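Local coordinates for vacuolar-sorting protein BRO1 (Saccharomyces cerevisiae, PDB 1ZB1), which acts in sorting cargo into multivesicular bodies, recruiting the deubiquitinase DOA4 to endosomes so that cargo loses ubiquitin before lumenal sequestration, at residues K74-L79 and S123-N128. Numbering follows the deposited sequence.
Sequences KYYSFL and SCTLFN
Antiparallel helix packing in the interior of the BRO1 domain, the part of the protein in this chain, brings Tyr75, Tyr76 and Leu79 of helix 65-86 against Thr125 and Leu126 of helix 118-139. The axes of segments 74-79 and 123-128 approach to 10.0 Å, at 156° between their N-to-C directions, and the backbones draw nearest where Tyr76 CA lies 6.8 Å from Thr125 CA. Thr125 enters between the two tyrosine side chains and gives each a different branch. The Thr125 methyl CG2, anti to the backbone N, reaches the edge of the Tyr76 ring, 4.2 Å from Tyr76 CD1. The hydroxyl OG1 instead sits beside the backbone N (chi1 -68°), where it hydrogen-bonds to the carbonyl O of Glu121 one turn earlier; this satisfies the buried oxygen within its own helix. Thr125 OG1 lies 4.0 Å from Tyr75 CD2, near the ring plane, and Leu79 CD2 is 4.3 Å from Thr125 OG1. The closest contact is Leu126 CB to Tyr76 CE1, 3.8 Å, oblique to the ring. The Tyr75 hydroxyl is hydrogen-bonded to Glu121 OE2, a polar link between the two helices, and also to Trp23 NE1 of helix 23-34. Around this buried pair, helix 46-58 packs on Tyr75 through Leu52 and Leu55, whereas Tyr76 touches Leu353 of helix 349-371 and meets the Trp349 ring edge-to-face.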
loop_
_atom_site.group_PDB
_atom_site.type_symbol
_atom_site.label_atom_id
_atom_site.label_comp_id
_atom_site.label_asym_id
_atom_site.label_seq_id
_atom_site.Cartn_x
_atom_site.Cartn_y
_atom_site.Cartn_z
ATOM N N LYS A 74 16.802 -9.766 -0.931
ATOM C CA LYS A 74 18.170 -10.247 -0.749
ATOM C C LYS A 74 19.179 -9.115 -0.941
ATOM O O LYS A 74 20.172 -9.009 -0.202
ATOM C CB LYS A 74 18.469 -11.394 -1.726
ATOM C CG LYS A 74 17.703 -12.671 -1.387
ATOM C CD LYS A 74 18.071 -13.841 -2.297
ATOM C CE LYS A 74 17.410 -15.130 -1.792
ATOM N NZ LYS A 74 17.636 -16.305 -2.680
ATOM N N TYR A 75 18.931 -8.262 -1.927
ATOM C CA TYR A 75 19.838 -7.142 -2.166
ATOM C C TYR A 75 19.760 -6.150 -0.998
ATOM O O TYR A 75 20.779 -5.599 -0.592
ATOM C CB TYR A 75 19.508 -6.440 -3.493
ATOM C CG TYR A 75 20.501 -5.349 -3.861
ATOM C CD1 TYR A 75 21.865 -5.627 -3.946
ATOM C CD2 TYR A 75 20.080 -4.032 -4.080
ATOM C CE1 TYR A 75 22.793 -4.620 -4.229
ATOM C CE2 TYR A 75 21.004 -3.016 -4.373
ATOM C CZ TYR A 75 22.354 -3.321 -4.439
ATOM O OH TYR A 75 23.281 -2.332 -4.677
ATOM N N TYR A 76 18.562 -5.915 -0.459
ATOM C CA TYR A 76 18.434 -4.992 0.676
ATOM C C TYR A 76 19.232 -5.564 1.851
ATOM O O TYR A 76 19.938 -4.827 2.555
ATOM C CB TYR A 76 16.967 -4.814 1.103
ATOM C CG TYR A 76 16.750 -3.653 2.075
ATOM C CD1 TYR A 76 16.396 -2.386 1.612
ATOM C CD2 TYR A 76 16.939 -3.819 3.449
ATOM C CE1 TYR A 76 16.233 -1.306 2.490
ATOM C CE2 TYR A 76 16.785 -2.746 4.343
ATOM C CZ TYR A 76 16.431 -1.494 3.856
ATOM O OH TYR A 76 16.265 -0.432 4.728
ATOM N N SER A 77 19.133 -6.877 2.058
ATOM C CA SER A 77 19.868 -7.518 3.148
ATOM C C SER A 77 21.356 -7.227 3.012
ATOM O O SER A 77 22.022 -6.914 3.996
ATOM C CB SER A 77 19.642 -9.036 3.166
ATOM O OG SER A 77 18.303 -9.346 3.518
ATOM N N PHE A 78 21.873 -7.331 1.791
ATOM C CA PHE A 78 23.287 -7.061 1.538
ATOM C C PHE A 78 23.620 -5.647 1.996
ATOM O O PHE A 78 24.631 -5.410 2.657
ATOM C CB PHE A 78 23.605 -7.172 0.045
ATOM C CG PHE A 78 24.965 -6.631 -0.314
ATOM C CD1 PHE A 78 26.106 -7.404 -0.132
ATOM C CD2 PHE A 78 25.109 -5.319 -0.759
ATOM C CE1 PHE A 78 27.378 -6.880 -0.386
ATOM C CE2 PHE A 78 26.376 -4.789 -1.014
ATOM C CZ PHE A 78 27.510 -5.571 -0.825
ATOM N N LEU A 79 22.758 -4.711 1.611
ATOM C CA LEU A 79 22.917 -3.295 1.949
ATOM C C LEU A 79 22.838 -3.027 3.445
ATOM O O LEU A 79 23.598 -2.213 3.975
ATOM C CB LEU A 79 21.827 -2.472 1.262
ATOM C CG LEU A 79 22.022 -1.741 -0.068
ATOM C CD1 LEU A 79 23.275 -2.177 -0.811
ATOM C CD2 LEU A 79 20.771 -1.951 -0.885
ATOM N N SER A 123 16.771 3.136 0.632
ATOM C CA SER A 123 15.428 3.695 0.548
ATOM C C SER A 123 14.768 3.439 -0.805
ATOM O O SER A 123 13.584 3.082 -0.865
ATOM C CB SER A 123 15.455 5.207 0.850
ATOM O OG SER A 123 16.257 5.915 -0.077
ATOM N N CYS A 124 15.521 3.611 -1.887
ATOM C CA CYS A 124 14.961 3.394 -3.219
ATOM C C CYS A 124 14.598 1.919 -3.437
ATOM O O CYS A 124 13.549 1.600 -4.003
ATOM C CB CYS A 124 15.938 3.875 -4.291
ATOM S SG CYS A 124 16.057 5.692 -4.403
ATOM N N THR A 125 15.468 1.026 -2.987
ATOM C CA THR A 125 15.214 -0.401 -3.111
ATOM C C THR A 125 13.958 -0.793 -2.303
ATOM O O THR A 125 13.110 -1.547 -2.784
ATOM C CB THR A 125 16.429 -1.216 -2.603
ATOM O OG1 THR A 125 17.537 -1.030 -3.493
ATOM C CG2 THR A 125 16.082 -2.699 -2.525
ATOM N N LEU A 126 13.837 -0.280 -1.080
ATOM C CA LEU A 126 12.678 -0.607 -0.241
ATOM C C LEU A 126 11.385 -0.031 -0.823
ATOM O O LEU A 126 10.302 -0.608 -0.668
ATOM C CB LEU A 126 12.900 -0.111 1.197
ATOM C CG LEU A 126 11.740 -0.294 2.188
ATOM C CD1 LEU A 126 11.236 -1.739 2.176
ATOM C CD2 LEU A 126 12.224 0.089 3.580
ATOM N N PHE A 127 11.491 1.107 -1.497
ATOM C CA PHE A 127 10.318 1.701 -2.130
ATOM C C PHE A 127 9.801 0.702 -3.181
ATOM O O PHE A 127 8.596 0.446 -3.290
ATOM C CB PHE A 127 10.702 3.026 -2.802
ATOM C CG PHE A 127 9.547 3.736 -3.461
ATOM C CD1 PHE A 127 9.141 3.395 -4.747
ATOM C CD2 PHE A 127 8.858 4.746 -2.782
ATOM C CE1 PHE A 127 8.065 4.042 -5.359
ATOM C CE2 PHE A 127 7.775 5.405 -3.377
ATOM C CZ PHE A 127 7.373 5.056 -4.668
ATOM N N ASN A 128 10.720 0.138 -3.958
ATOM C CA ASN A 128 10.328 -0.829 -4.981
ATOM C C ASN A 128 9.805 -2.130 -4.364
ATOM O O ASN A 128 8.890 -2.753 -4.900
ATOM C CB ASN A 128 11.502 -1.090 -5.943
ATOM C CG ASN A 128 11.658 0.028 -6.978
ATOM O OD1 ASN A 128 10.785 0.889 -7.099
ATOM N ND2 ASN A 128 12.756 0.013 -7.728
#